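Local coordinates for protein TagI restriction endonuclease (Thermocrispum agreste, PDB 6GHS) that probably cleaves DNA carrying 5-methylcytosine or 5-hydroxymethylcytosine, joining an SRA domain that reads the modified base to an HNH nuclease domain, at residues Lys203-His208 / Pro223-Gly227; Glu243-Leu247 / His288-His294; Gln80-Leu86 / Gln143-Cys147; Tyr55-Arg59 / Asn137-Ala141. All blocks are in the same frame, centred on the assembly; numbering follows the deposited sequence.

Contact 1 of 4, residues Lys203-His208 / Pro223-Gly227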
# COMPACT_ATOMS: atom_id res chain seq x y z
N LYS A 203 9.79 -15.12 -4.47
CA LYS A 203 8.43 -15.68 -4.57
C LYS A 203 8.38 -16.97 -5.41
O LYS A 203 7.63 -17.90 -5.07
CB LYS A 203 7.45 -14.65 -5.14
CG LYS A 203 7.17 -13.46 -4.25
CD LYS A 203 6.09 -12.60 -4.87
CE LYS A 203 5.73 -11.41 -4.00
NZ LYS A 203 4.66 -10.60 -4.64
N GLY A 204 9.15 -17.00 -6.50
CA GLY A 204 9.29 -18.19 -7.34
C GLY A 204 9.88 -19.40 -6.61
O GLY A 204 9.40 -20.52 -6.78
N TRP A 205 10.92 -19.17 -5.82
CA TRP A 205 11.54 -20.25 -5.05
C TRP A 205 10.62 -20.84 -4.00
O TRP A 205 10.71 -22.03 -3.70
CB TRP A 205 12.82 -19.79 -4.35
CG TRP A 205 13.95 -19.48 -5.27
CD1 TRP A 205 14.25 -20.11 -6.44
CD2 TRP A 205 14.97 -18.51 -5.06
NE1 TRP A 205 15.37 -19.56 -6.99
CE2 TRP A 205 15.84 -18.58 -6.17
CE3 TRP A 205 15.23 -17.57 -4.06
CZ2 TRP A 205 16.96 -17.74 -6.30
CZ3 TRP A 205 16.34 -16.73 -4.19
CH2 TRP A 205 17.19 -16.82 -5.30
N HIS A 206 9.77 -19.99 -3.43
CA HIS A 206 8.86 -20.39 -2.35
C HIS A 206 7.46 -20.73 -2.85
O HIS A 206 6.69 -21.36 -2.12
CB HIS A 206 8.80 -19.28 -1.28
CG HIS A 206 10.03 -19.22 -0.43
ND1 HIS A 206 10.26 -20.10 0.60
CD2 HIS A 206 11.10 -18.38 -0.46
CE1 HIS A 206 11.42 -19.81 1.17
NE2 HIS A 206 11.95 -18.77 0.55
N LYS A 207 7.14 -20.34 -4.09
CA LYS A 207 5.82 -20.52 -4.70
C LYS A 207 4.75 -19.81 -3.90
O LYS A 207 3.73 -20.39 -3.53
CB LYS A 207 5.48 -22.01 -4.90
CG LYS A 207 6.41 -22.67 -5.88
CD LYS A 207 6.12 -24.15 -5.98
CE LYS A 207 7.21 -24.84 -6.77
NZ LYS A 207 7.20 -26.30 -6.47
N HIS A 208 5.02 -18.54 -3.64
CA HIS A 208 4.13 -17.67 -2.87
C HIS A 208 3.66 -18.22 -1.50
O HIS A 208 2.59 -17.85 -1.02
CB HIS A 208 2.93 -17.29 -3.76
CG HIS A 208 3.33 -16.73 -5.08
ND1 HIS A 208 3.60 -15.39 -5.26
CD2 HIS A 208 3.52 -17.32 -6.28
CE1 HIS A 208 3.92 -15.18 -6.52
NE2 HIS A 208 3.88 -16.33 -7.16
N PRO A 223 -1.76 -17.57 -7.37
CA PRO A 223 -1.18 -17.37 -6.03
C PRO A 223 -0.71 -15.95 -5.79
O PRO A 223 -0.35 -15.26 -6.74
CB PRO A 223 0.06 -18.29 -6.02
CG PRO A 223 -0.01 -19.10 -7.27
CD PRO A 223 -0.82 -18.30 -8.24
N TYR A 224 -0.69 -15.54 -4.52
CA TYR A 224 -0.34 -14.18 -4.14
C TYR A 224 0.51 -14.13 -2.86
O TYR A 224 0.20 -14.79 -1.88
CB TYR A 224 -1.60 -13.36 -3.91
CG TYR A 224 -1.28 -11.99 -3.40
CD1 TYR A 224 -0.88 -10.99 -4.26
CD2 TYR A 224 -1.32 -11.70 -2.04
CE1 TYR A 224 -0.55 -9.73 -3.81
CE2 TYR A 224 -0.98 -10.44 -1.58
CZ TYR A 224 -0.60 -9.46 -2.47
OH TYR A 224 -0.26 -8.22 -2.03
N SER A 225 1.55 -13.31 -2.85
CA SER A 225 2.33 -13.10 -1.64
C SER A 225 3.00 -11.74 -1.67
O SER A 225 2.84 -10.98 -2.63
CB SER A 225 3.37 -14.22 -1.47
OG SER A 225 4.39 -14.15 -2.45
N GLN A 226 3.74 -11.42 -0.61
CA GLN A 226 4.45 -10.17 -0.51
C GLN A 226 5.93 -10.44 -0.22
O GLN A 226 6.28 -11.29 0.58
CB GLN A 226 3.82 -9.28 0.58
CG GLN A 226 2.82 -8.25 0.03
CD GLN A 226 1.75 -7.83 1.04
OE1 GLN A 226 0.56 -7.76 0.70
NE2 GLN A 226 2.15 -7.56 2.28
N GLY A 227 6.79 -9.71 -0.93
CA GLY A 227 8.22 -9.69 -0.65
C GLY A 227 8.51 -8.67 0.43
O GLY A 227 8.19 -7.48 0.28
O HOH W 1 2.21 -12.70 -5.43
O HOH W 2 5.30 -8.08 -2.79
O HOH W 3 1.35 -16.27 0.52

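Contact 2 of 4, residues Glu243-Leu247 / His288-His294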
# COMPACT_ATOMS: atom_id res chain seq x y z
N GLU A 243 17.96 -10.79 -2.68
CA GLU A 243 17.25 -12.01 -2.32
C GLU A 243 17.54 -12.43 -0.90
O GLU A 243 16.67 -12.95 -0.21
CB GLU A 243 17.61 -13.16 -3.28
CG GLU A 243 17.16 -13.00 -4.73
CD GLU A 243 18.05 -12.10 -5.61
OE1 GLU A 243 19.07 -11.53 -5.13
OE2 GLU A 243 17.71 -11.95 -6.81
N SER A 244 18.78 -12.20 -0.46
CA SER A 244 19.23 -12.57 0.90
C SER A 244 18.67 -11.67 2.02
O SER A 244 18.71 -12.05 3.21
CB SER A 244 20.76 -12.59 0.95
OG SER A 244 21.30 -11.41 0.38
N ASN A 245 18.14 -10.50 1.65
CA ASN A 245 17.55 -9.56 2.59
C ASN A 245 16.03 -9.47 2.36
O ASN A 245 15.46 -8.39 2.38
CB ASN A 245 18.23 -8.21 2.38
CG ASN A 245 17.77 -7.15 3.35
OD1 ASN A 245 17.38 -7.45 4.48
ND2 ASN A 245 17.79 -5.90 2.91
N MET A 246 15.39 -10.61 2.15
CA MET A 246 13.97 -10.64 1.79
C MET A 246 13.32 -11.96 2.17
O MET A 246 13.95 -13.00 2.05
CB MET A 246 13.80 -10.42 0.30
CG MET A 246 12.35 -10.44 -0.14
SD MET A 246 12.12 -9.79 -1.79
CE MET A 246 12.45 -8.05 -1.52
N LEU A 247 12.06 -11.89 2.61
CA LEU A 247 11.24 -13.07 2.89
C LEU A 247 9.94 -13.00 2.10
O LEU A 247 9.34 -11.94 1.98
CB LEU A 247 10.87 -13.13 4.37
CG LEU A 247 11.98 -13.10 5.42
CD1 LEU A 247 11.39 -12.71 6.77
CD2 LEU A 247 12.68 -14.44 5.49
N HIS A 288 17.64 -20.13 -1.72
CA HIS A 288 17.38 -18.87 -1.00
C HIS A 288 18.22 -18.80 0.29
O HIS A 288 17.87 -19.42 1.31
CB HIS A 288 15.88 -18.77 -0.68
CG HIS A 288 15.44 -17.44 -0.14
ND1 HIS A 288 14.55 -17.32 0.89
CD2 HIS A 288 15.77 -16.18 -0.51
CE1 HIS A 288 14.35 -16.05 1.15
NE2 HIS A 288 15.08 -15.33 0.32
N VAL A 289 19.31 -18.05 0.24
CA VAL A 289 20.23 -17.92 1.36
C VAL A 289 19.96 -16.62 2.11
O VAL A 289 20.30 -15.54 1.63
CB VAL A 289 21.71 -17.96 0.90
CG1 VAL A 289 22.66 -17.75 2.08
CG2 VAL A 289 22.00 -19.28 0.20
N ILE A 290 19.37 -16.74 3.29
CA ILE A 290 19.15 -15.59 4.15
C ILE A 290 20.45 -15.24 4.89
O ILE A 290 20.99 -16.07 5.63
CB ILE A 290 18.03 -15.86 5.18
CG1 ILE A 290 16.72 -16.16 4.46
CG2 ILE A 290 17.86 -14.66 6.10
CD1 ILE A 290 15.76 -16.96 5.31
N ASP A 291 20.92 -14.02 4.68
CA ASP A 291 22.13 -13.50 5.32
C ASP A 291 21.79 -13.15 6.76
O ASP A 291 21.00 -12.25 6.99
CB ASP A 291 22.60 -12.26 4.55
CG ASP A 291 23.86 -11.63 5.12
OD1 ASP A 291 24.37 -12.07 6.18
OD2 ASP A 291 24.34 -10.67 4.48
N LEU A 292 22.39 -13.85 7.72
CA LEU A 292 22.02 -13.69 9.13
C LEU A 292 22.32 -12.33 9.74
O LEU A 292 21.74 -11.99 10.76
CB LEU A 292 22.68 -14.75 10.01
CG LEU A 292 21.99 -16.12 10.07
CD1 LEU A 292 22.40 -17.00 8.89
CD2 LEU A 292 22.30 -16.80 11.40
N ASP A 293 23.23 -11.55 9.16
CA ASP A 293 23.48 -10.18 9.63
C ASP A 293 22.21 -9.33 9.56
O ASP A 293 21.91 -8.57 10.49
CB ASP A 293 24.60 -9.49 8.84
CG ASP A 293 25.97 -10.05 9.15
OD1 ASP A 293 26.28 -10.25 10.35
OD2 ASP A 293 26.73 -10.31 8.19
N HIS A 294 21.46 -9.47 8.46
CA HIS A 294 20.20 -8.75 8.27
C HIS A 294 19.17 -9.20 9.29
O HIS A 294 18.48 -8.37 9.85
CB HIS A 294 19.64 -8.93 6.86
CG HIS A 294 20.60 -8.57 5.77
ND1 HIS A 294 21.36 -7.42 5.80
CD2 HIS A 294 20.90 -9.20 4.61
CE1 HIS A 294 22.10 -7.36 4.70
NE2 HIS A 294 21.84 -8.43 3.96

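Contact 3 of 4, residues Gln80-Leu86 / Gln143-Cys147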
# COMPACT_ATOMS: atom_id res chain seq x y z
N GLN A 80 -18.42 -9.33 -30.36
CA GLN A 80 -18.32 -10.29 -29.25
C GLN A 80 -19.23 -11.50 -29.46
O GLN A 80 -20.41 -11.33 -29.74
CB GLN A 80 -18.67 -9.62 -27.91
CG GLN A 80 -17.52 -8.85 -27.26
CD GLN A 80 -16.44 -9.73 -26.65
OE1 GLN A 80 -15.27 -9.48 -26.87
NE2 GLN A 80 -16.84 -10.73 -25.88
N ILE A 81 -18.67 -12.70 -29.33
CA ILE A 81 -19.43 -13.96 -29.43
C ILE A 81 -19.32 -14.89 -28.21
O ILE A 81 -19.97 -15.95 -28.21
CB ILE A 81 -19.05 -14.75 -30.71
CG1 ILE A 81 -17.58 -15.20 -30.70
CG2 ILE A 81 -19.35 -13.93 -31.96
CD1 ILE A 81 -17.35 -16.56 -31.33
N ARG A 82 -18.50 -14.54 -27.22
CA ARG A 82 -18.41 -15.29 -25.95
C ARG A 82 -17.74 -14.45 -24.86
O ARG A 82 -17.21 -13.37 -25.14
CB ARG A 82 -17.68 -16.64 -26.13
CG ARG A 82 -16.22 -16.55 -26.56
CD ARG A 82 -15.51 -17.91 -26.45
NE ARG A 82 -14.10 -17.81 -26.82
CZ ARG A 82 -13.12 -17.27 -26.08
NH1 ARG A 82 -13.35 -16.74 -24.87
NH2 ARG A 82 -11.87 -17.25 -26.56
N ASP A 83 -17.81 -14.94 -23.62
CA ASP A 83 -17.29 -14.23 -22.43
C ASP A 83 -15.76 -14.20 -22.40
O ASP A 83 -15.11 -15.13 -22.85
CB ASP A 83 -17.77 -14.90 -21.13
CG ASP A 83 -19.22 -14.60 -20.79
OD1 ASP A 83 -19.70 -13.49 -21.10
OD2 ASP A 83 -19.89 -15.46 -20.16
N GLN A 84 -15.21 -13.12 -21.85
CA GLN A 84 -13.76 -13.03 -21.59
C GLN A 84 -13.39 -13.75 -20.28
O GLN A 84 -14.19 -13.82 -19.36
CB GLN A 84 -13.30 -11.56 -21.56
CG GLN A 84 -13.46 -10.85 -22.90
CD GLN A 84 -12.79 -9.49 -22.96
OE1 GLN A 84 -12.28 -8.97 -21.98
NE2 GLN A 84 -12.81 -8.89 -24.14
N ASP A 85 -12.18 -14.30 -20.22
CA ASP A 85 -11.73 -15.05 -19.03
C ASP A 85 -10.28 -14.73 -18.73
O ASP A 85 -9.62 -14.06 -19.53
CB ASP A 85 -11.93 -16.55 -19.24
CG ASP A 85 -11.13 -17.10 -20.42
OD1 ASP A 85 -9.90 -16.87 -20.48
OD2 ASP A 85 -11.73 -17.78 -21.28
N LEU A 86 -9.79 -15.22 -17.60
CA LEU A 86 -8.42 -14.97 -17.17
C LEU A 86 -7.43 -16.05 -17.61
O LEU A 86 -6.30 -16.08 -17.12
CB LEU A 86 -8.37 -14.78 -15.66
CG LEU A 86 -9.18 -13.58 -15.18
CD1 LEU A 86 -9.22 -13.56 -13.66
CD2 LEU A 86 -8.62 -12.27 -15.73
N GLN A 143 -25.21 -9.37 -23.10
CA GLN A 143 -25.19 -10.80 -22.71
C GLN A 143 -23.79 -11.40 -22.54
O GLN A 143 -23.66 -12.53 -22.04
CB GLN A 143 -26.06 -11.67 -23.66
CG GLN A 143 -25.52 -12.02 -25.05
CD GLN A 143 -25.78 -10.96 -26.13
OE1 GLN A 143 -26.12 -9.81 -25.85
NE2 GLN A 143 -25.60 -11.36 -27.38
N PHE A 144 -22.75 -10.65 -22.95
CA PHE A 144 -21.36 -11.07 -22.80
C PHE A 144 -20.57 -10.20 -21.83
O PHE A 144 -20.70 -8.98 -21.81
CB PHE A 144 -20.64 -11.07 -24.15
CG PHE A 144 -21.25 -12.02 -25.14
CD1 PHE A 144 -21.30 -13.38 -24.87
CD2 PHE A 144 -21.77 -11.55 -26.35
CE1 PHE A 144 -21.87 -14.26 -25.77
CE2 PHE A 144 -22.33 -12.43 -27.26
CZ PHE A 144 -22.38 -13.78 -26.97
N ARG A 145 -19.73 -10.88 -21.06
CA ARG A 145 -18.90 -10.27 -20.05
C ARG A 145 -17.55 -9.93 -20.65
O ARG A 145 -17.00 -10.70 -21.44
CB ARG A 145 -18.68 -11.23 -18.87
CG ARG A 145 -19.94 -11.82 -18.24
CD ARG A 145 -20.68 -10.79 -17.39
NE ARG A 145 -20.11 -10.66 -16.05
CZ ARG A 145 -20.32 -9.63 -15.24
NH1 ARG A 145 -21.08 -8.58 -15.59
NH2 ARG A 145 -19.74 -9.63 -14.04
N VAL A 146 -17.01 -8.79 -20.26
CA VAL A 146 -15.62 -8.43 -20.55
C VAL A 146 -14.87 -8.14 -19.26
O VAL A 146 -15.47 -7.75 -18.25
CB VAL A 146 -15.49 -7.21 -21.48
CG1 VAL A 146 -15.93 -7.59 -22.89
CG2 VAL A 146 -16.28 -6.00 -20.97
N CYS A 147 -13.56 -8.31 -19.34
CA CYS A 147 -12.64 -8.01 -18.27
C CYS A 147 -12.21 -6.55 -18.36
O CYS A 147 -11.98 -6.06 -19.45
CB CYS A 147 -11.44 -8.92 -18.42
SG CYS A 147 -10.43 -8.94 -16.95

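Contact 4 of 4, residues Tyr55-Arg59 / Asn137-Ala141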
# COMPACT_ATOMS: atom_id res chain seq x y z
N TYR A 55 -12.17 -1.28 -27.68
CA TYR A 55 -13.57 -1.50 -27.31
C TYR A 55 -14.22 -0.15 -26.99
O TYR A 55 -13.52 0.78 -26.59
CB TYR A 55 -13.68 -2.40 -26.08
CG TYR A 55 -13.55 -3.88 -26.35
CD1 TYR A 55 -12.30 -4.45 -26.60
CD2 TYR A 55 -14.66 -4.72 -26.33
CE1 TYR A 55 -12.17 -5.82 -26.85
CE2 TYR A 55 -14.54 -6.08 -26.57
CZ TYR A 55 -13.29 -6.63 -26.83
OH TYR A 55 -13.15 -7.97 -27.08
N PRO A 56 -15.56 -0.06 -27.14
CA PRO A 56 -16.25 1.17 -26.73
C PRO A 56 -16.51 1.25 -25.22
O PRO A 56 -17.01 2.26 -24.74
CB PRO A 56 -17.58 1.11 -27.50
CG PRO A 56 -17.63 -0.23 -28.18
CD PRO A 56 -16.52 -1.07 -27.62
N ASP A 57 -16.19 0.17 -24.50
CA ASP A 57 -16.19 0.14 -23.04
C ASP A 57 -15.02 0.93 -22.42
O ASP A 57 -15.14 1.40 -21.29
CB ASP A 57 -16.12 -1.30 -22.54
CG ASP A 57 -17.26 -2.15 -23.04
OD1 ASP A 57 -18.27 -2.24 -22.32
OD2 ASP A 57 -17.13 -2.72 -24.15
N ASP A 58 -13.90 1.01 -23.16
CA ASP A 58 -12.70 1.78 -22.76
C ASP A 58 -13.08 3.23 -22.40
O ASP A 58 -13.87 3.85 -23.11
CB ASP A 58 -11.69 1.89 -23.93
CG ASP A 58 -10.90 0.62 -24.20
OD1 ASP A 58 -11.02 -0.37 -23.44
OD2 ASP A 58 -10.15 0.62 -25.20
N ARG A 59 -12.49 3.76 -21.33
CA ARG A 59 -12.62 5.19 -20.99
C ARG A 59 -11.24 5.72 -20.78
O ARG A 59 -10.40 5.04 -20.20
CB ARG A 59 -13.42 5.41 -19.71
CG ARG A 59 -14.85 4.91 -19.74
CD ARG A 59 -15.80 5.85 -20.47
NE ARG A 59 -17.11 5.20 -20.63
CZ ARG A 59 -17.49 4.43 -21.66
NH1 ARG A 59 -16.68 4.19 -22.70
NH2 ARG A 59 -18.70 3.91 -21.66
N ASN A 137 -20.51 -5.99 -18.25
CA ASN A 137 -21.19 -6.35 -19.48
C ASN A 137 -20.72 -5.45 -20.60
O ASN A 137 -20.59 -4.25 -20.43
CB ASN A 137 -22.68 -6.22 -19.31
CG ASN A 137 -23.21 -7.10 -18.20
OD1 ASN A 137 -22.77 -8.24 -18.03
ND2 ASN A 137 -24.15 -6.58 -17.45
N HIS A 138 -20.45 -6.07 -21.75
CA HIS A 138 -20.09 -5.38 -22.98
C HIS A 138 -21.21 -4.42 -23.40
O HIS A 138 -22.38 -4.77 -23.28
CB HIS A 138 -19.86 -6.43 -24.06
CG HIS A 138 -19.38 -5.90 -25.37
ND1 HIS A 138 -18.54 -4.81 -25.46
CD2 HIS A 138 -19.59 -6.33 -26.63
CE1 HIS A 138 -18.26 -4.59 -26.73
NE2 HIS A 138 -18.88 -5.51 -27.46
N GLU A 139 -20.85 -3.23 -23.85
CA GLU A 139 -21.86 -2.22 -24.21
C GLU A 139 -22.67 -2.61 -25.44
O GLU A 139 -23.90 -2.53 -25.43
CB GLU A 139 -21.22 -0.85 -24.43
CG GLU A 139 -20.98 -0.11 -23.13
CD GLU A 139 -20.33 1.25 -23.32
OE1 GLU A 139 -19.98 1.62 -24.46
OE2 GLU A 139 -20.18 1.95 -22.30
N ASP A 140 -21.98 -3.06 -26.48
CA ASP A 140 -22.65 -3.47 -27.72
C ASP A 140 -23.42 -4.78 -27.58
O ASP A 140 -24.33 -5.02 -28.37
CB ASP A 140 -21.65 -3.57 -28.89
CG ASP A 140 -20.99 -2.22 -29.23
OD1 ASP A 140 -21.38 -1.17 -28.66
OD2 ASP A 140 -20.07 -2.23 -30.08
N ALA A 141 -23.08 -5.63 -26.60
CA ALA A 141 -23.78 -6.91 -26.41
C ALA A 141 -23.80 -7.31 -24.93
O ALA A 141 -23.01 -8.15 -24.51
CB ALA A 141 -23.14 -8.00 -27.25

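Contact 1 of 4, residues Lys203-His208 / Pro223-Gly227
Lys203, in the last part of helix 196-206, reaches Ser225 in strand 223-229, the central strand of the three-stranded antiparallel sheet in the HNH region. The lysine chain leaves CG beside the backbone N and has chi2 to chi4 all near 180°, an extension that takes CD past Ser225 OG at 3.3 Å before NZ arrives over the Ser225 carbonyl. NZ donates to Ser225 O over 2.7 Å, coming from above the carbonyl plane and not along a lone pair. The same ammonium forms a salt bridge with Glu100 of helix 89-100, and water 2 links it to Gly227 N, accepting from NZ at 3.2 Å and from the amide at 2.9 Å.

The sheet strand is gripped again just past the helix. Lys207, with positive phi (60°), ends the helix, and His208 N bonds back to Lys203 O at 3.0 Å. This turn sets the His208 ring against the strand: ND1 lies 3.2 Å from Ser225 OG, which sits near the ring plane at its edge, and either atom could be the donor. Strand 223-229, strand 246-249 and helix 251-258 follow one another as expected of the beta-beta-alpha metal nuclease fold.

Pro223 supplies an apolar neighbour to the histidine, its CB 3.6 Å from His208 CD2, while the Pro223 carbonyl lies over one ring face. Tyr224 turns its CB away from the helix end; its OH donates to Gln226 OE1 at 2.9 Å, in the carbonyl plane, and its ring packs on Val255 of the second subunit. Gln226 NE2 is hydrogen-bonded to His254 ND1 of helix 251-258.

Contact 2 of 4, residues Glu243-Leu247 / His288-His294
His288 carries its CG anti to the backbone N (chi1 -171°), which swings the imidazole back toward the turn that precedes strand 246-249. There NE2 donates to Glu243 O over 2.9 Å, a bent bond with 133° at the hydrogen and the oxygen tilted somewhat from the ring plane. Met246 O lies at the ring edge too, 3.1 Å from the same NE2, so the imidazole edge is flanked by the backbone carbonyls of Glu243 and Met246.

Asn245 likewise has CG opposite its backbone N (chi1 -177°) and places its carboxamide over a face of the His294 ring. The two side chains cross at about a right angle, with CG offset toward the rim of the ring and Asn245 CB 3.6 Å from His294 CD2. The amide is fixed from elsewhere: ND2 donates to Pro240 O, and OD1 accepts from Arg231 N.

Between these two histidines the backbones come close. Asp291 N makes a weak bond to Ser244 O at 3.3 Å, just where Asp291 acts as N-cap of helix 292-299, its OD1 taking the Asp293 amide at 3.2 Å. Leu247 CD2 also meets Ile290 CD1 at 4.0 Å, an apolar part of the contact.

The contact thus fastens the start of helix 292-299 and the chain leading into it to the edge strand 246-249 of the HNH sheet. Its polar part rests on an imidazole N-H and a backbone amide meeting backbone carbonyls, with no pairing of opposite charges across it, and the direction of the His288 bond is consistent with NE2 carrying a proton.

Contact 3 of 4, residues Gln80-Leu86 / Gln143-Cys147
Gln84 lies along strand 145-153 in an extended side chain that can be followed atom by atom. CB passes Arg145 O at 3.8 Å, CG comes to 4.0 Å from Val146 CA, and CD rests 3.7 Å from Val146 CG1. At the tip the two branches part: OE1 accepts from Cys147 N at 3.0 Å, the amide approaching from above the carboxamide plane (41° out of it), while NE2 turns to Gly71 O. With an alanine here, the Cys147 amide and the Gly71 carbonyl would probably lose these partners, and Val146 the packing against its CG1.

One main-chain bond joins the two segments. Gln84 N donates to Arg145 O at 3.0 Å in a nearly straight bond (170°), and Asp83 OD1, met nearly along its C-O axis, takes Arg145 N at 2.6 Å. Two loop side chains thus stand in for main-chain carbonyls, and the irregular segment 80-86 lines strand 145-153 without being a strand itself.

Phe144, before the strand, packs against the loop backbone: Ile81 C lies 3.4 Å above one ring face, toward the rim, with Arg82 N beside it, and Gln143 CG is over the opposite face. Further along, Leu86 CD2 approaches Cys147 SG.

Arg145 bends its chain at chi2 and chi3, carrying its guanidinium to carbonyls of Leu302, Ser300 and Pro303 of the second subunit. Chemically, the Asp83 carboxylate bonds to the arginine's backbone amide, while the guanidinium's hydrogen bonds go to neutral oxygens, Asn137 OD1 and those carbonyls; Asp83 OD1, 5.8 Å from Arg145 NE, makes no salt bridge with it.

Contact 4 of 4, residues Tyr55-Arg59 / Asn137-Ala141
A His-carboxylate hydrogen bond between His138 and Asp57 joins two loops of the SAD/SRA domain. His138 ND1 donates to Asp57 OD2 at 2.8 Å, with 146° at the hydrogen; the oxygen lies in the imidazole plane and uses its syn lone pair. The other oxygen of the same carboxylate, OD1, receives Glu139 N in a weak bond of 3.2 Å, so Asp57 spans two consecutive residues of the facing loop.

Tyr55 also packs on the imidazole. Its edge is turned toward the ring face in an offset edge-to-face pair, centroids 5.5 Å apart and planes at 74°, with CD2 closest to His138 CE1 at 3.6 Å.

A second, charged tie lies beside this one. The Arg59 chain bends at chi2 (-79°), folding the guanidinium back against its own loop: NH1 donates to Pro56 O at 2.8 Å and to Asp58 O at 2.9 Å. NH2 forms a salt bridge, weak as a hydrogen bond, with Glu139 OE2 at 2.5 Å. Because Glu139 OE2 stands 4.6 Å from Asp57 OD1, the arginine probably also eases the repulsion between the two carboxylates. A leucine in its place would probably leave Glu139 without its counter-charge near Asp57 and remove the two carbonyl bonds that brace the Pro56-Asp58 turn.

Segment 55-59 leads into strand 59-60, and segment 137-141 begins the connection from strand 122-137 to strand 145-153. Strand 64-68 lies beside the first loop, where Thr68 meets Tyr55 and Asp57, and Gln80 of a third loop bonds to Tyr55 OH and packs on His138.

Contacts 4 and 3 come first along the chain and interlock, their segments alternating within the SAD/SRA range; their centres are 11 Å apart, and they touch through Gln80 with Tyr55 and Phe144 with His138. Contacts 1 and 2 follow in series in the HNH part, with centres 15 Å apart. They share a sheet, since strands 223-229 and 246-249 are neighbours in it, and Trp205 and His206 pack against His288. Between the pairs, contacts 2 and 4 have centres about 47 Å apart, but contacts 1 and 3 come within about 11 Å at their nearest atoms. The spacing fits two modules that meet near contact 1, where Lys203 bonds to Glu100, one presumably reading the modified base and the other cutting DNA.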